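Local coordinates for putative peptide ABC-transport system periplasmic peptide-binding protein (Campylobacter jejuni, PDB 4OEU) that probably serves as the periplasmic solute-binding component of an ABC transporter, perhaps for peptides, and binds metal ions, at residues A[49-54]-A[65-70]. Numbering follows the deposited sequence.
Sequences DLAKSW and IFLRDD
Ser53 and Phe66 form a hydrogen-bonded pair of the antiparallel strands 46-56 and 62-67, beside a one-residue shift in register between Ala51 and Ser53. Phe66 N gives a nearly straight bond to Ser53 O (2.9 Å), while Phe66 O receives two backbone donors, Lys52 N at 2.8 Å in a markedly bent bond (134° at the hydrogen) and Ser53 N in a weak, longer one. On the face shared by these two side chains, Ser53 OG approaches the Phe66 ring obliquely, 3.3 Å from Phe66 CD2; the ring also meets His117. Lys52 lies alongside the partner strand: with CG between its backbone N and carbonyl carbon (chi1 54°), CG passes by Phe66 O and CD reaches to 3.3 Å from Leu67 O. Trp54 and Ile65 share the opposite face, where Ile65 splits its branches, CG2 against Ala51 CB (3.5 Å) and CD1 against Trp54 CB, while the indole leads off toward Leu46 and Pro48. Beyond the bulge, Arg68 N donates a nearly straight hydrogen bond to Leu50 O (3.0 Å, 174° at the hydrogen), and Arg68 CD packs against Asp49 O. The guanidinium takes Asp70 side-on, through NE and NH2. Asp49, bonded to Tyr183, has its side chain about 4 Å from a magnesium ion. Lys52 and Ser53 both face Phe66, the mark of a classic beta bulge, here in a hairpin of the five-stranded antiparallel sheet.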
# COMPACT_ATOMS: atom_id res chain seq x y z
N ASP A 49 1.90 18.60 11.16
CA ASP A 49 2.80 17.82 12.00
C ASP A 49 4.07 18.63 12.25
O ASP A 49 4.08 19.51 13.12
CB ASP A 49 3.15 16.49 11.35
CG ASP A 49 3.61 15.45 12.35
OD1 ASP A 49 4.04 15.86 13.47
OD2 ASP A 49 3.58 14.25 12.02
N LEU A 50 5.13 18.35 11.50
CA LEU A 50 6.35 19.16 11.61
C LEU A 50 6.09 20.58 11.10
O LEU A 50 6.72 21.54 11.56
CB LEU A 50 7.49 18.52 10.83
CG LEU A 50 8.15 17.28 11.46
CD1 LEU A 50 9.26 16.74 10.57
CD2 LEU A 50 8.70 17.60 12.84
N ALA A 51 5.15 20.72 10.17
CA ALA A 51 4.76 22.03 9.68
C ALA A 51 3.58 22.53 10.48
O ALA A 51 2.56 21.84 10.57
CB ALA A 51 4.42 21.98 8.20
N LYS A 52 3.71 23.71 11.06
CA LYS A 52 2.64 24.28 11.87
C LYS A 52 1.54 24.85 10.99
O LYS A 52 0.37 24.90 11.40
CB LYS A 52 3.20 25.35 12.82
CG LYS A 52 3.98 26.45 12.13
CD LYS A 52 4.74 27.32 13.13
CE LYS A 52 3.84 28.37 13.77
NZ LYS A 52 4.62 29.31 14.61
N SER A 53 1.90 25.28 9.78
CA SER A 53 0.94 25.79 8.81
C SER A 53 1.54 25.91 7.41
O SER A 53 2.76 25.78 7.23
CB SER A 53 0.39 27.15 9.24
OG SER A 53 1.35 28.16 9.02
N TRP A 54 0.69 26.16 6.42
CA TRP A 54 1.15 26.34 5.05
C TRP A 54 0.23 27.26 4.26
O TRP A 54 -0.94 27.42 4.58
CB TRP A 54 1.24 24.99 4.34
CG TRP A 54 0.01 24.18 4.50
CD1 TRP A 54 -1.13 24.25 3.74
CD2 TRP A 54 -0.23 23.19 5.50
NE1 TRP A 54 -2.06 23.35 4.21
CE2 TRP A 54 -1.53 22.69 5.29
CE3 TRP A 54 0.52 22.68 6.56
CZ2 TRP A 54 -2.09 21.69 6.10
CZ3 TRP A 54 -0.03 21.68 7.35
CH2 TRP A 54 -1.32 21.20 7.12
N ILE A 65 5.83 26.86 3.49
CA ILE A 65 5.66 25.96 4.62
C ILE A 65 6.32 26.54 5.87
O ILE A 65 7.50 26.90 5.85
CB ILE A 65 6.28 24.58 4.34
CG1 ILE A 65 5.82 24.02 2.98
CG2 ILE A 65 5.98 23.62 5.47
CD1 ILE A 65 4.37 23.58 2.94
N PHE A 66 5.55 26.64 6.94
CA PHE A 66 6.06 27.19 8.21
C PHE A 66 6.25 26.07 9.22
O PHE A 66 5.33 25.27 9.46
CB PHE A 66 5.10 28.25 8.74
CG PHE A 66 4.80 29.34 7.75
CD1 PHE A 66 5.68 30.40 7.59
CD2 PHE A 66 3.66 29.28 6.96
CE1 PHE A 66 5.41 31.40 6.67
CE2 PHE A 66 3.39 30.28 6.04
CZ PHE A 66 4.27 31.34 5.90
N LEU A 67 7.45 25.99 9.79
CA LEU A 67 7.80 24.85 10.63
C LEU A 67 7.68 25.16 12.11
O LEU A 67 7.83 26.30 12.53
CB LEU A 67 9.23 24.40 10.33
CG LEU A 67 9.54 24.14 8.85
CD1 LEU A 67 11.00 23.80 8.66
CD2 LEU A 67 8.66 23.01 8.31
N ARG A 68 7.41 24.12 12.90
CA ARG A 68 7.52 24.20 14.34
C ARG A 68 8.98 24.43 14.70
O ARG A 68 9.87 23.98 13.97
CB ARG A 68 7.01 22.91 15.00
CG ARG A 68 5.56 22.57 14.70
CD ARG A 68 5.16 21.34 15.50
NE ARG A 68 5.34 21.57 16.93
CZ ARG A 68 4.44 21.27 17.85
NH1 ARG A 68 3.29 20.70 17.51
NH2 ARG A 68 4.69 21.53 19.13
N ASP A 69 9.24 25.13 15.80
CA ASP A 69 10.62 25.39 16.21
C ASP A 69 10.97 24.65 17.51
O ASP A 69 12.05 24.85 18.06
CB ASP A 69 10.85 26.89 16.36
CG ASP A 69 9.90 27.53 17.35
OD1 ASP A 69 9.24 26.78 18.11
OD2 ASP A 69 9.81 28.78 17.38
N ASP A 70 10.08 23.78 17.96
CA ASP A 70 10.29 23.05 19.21
C ASP A 70 10.49 21.55 18.98
O ASP A 70 10.20 20.74 19.87
CB ASP A 70 9.10 23.26 20.14
CG ASP A 70 7.80 22.72 19.57
OD1 ASP A 70 7.70 22.60 18.33
OD2 ASP A 70 6.88 22.42 20.35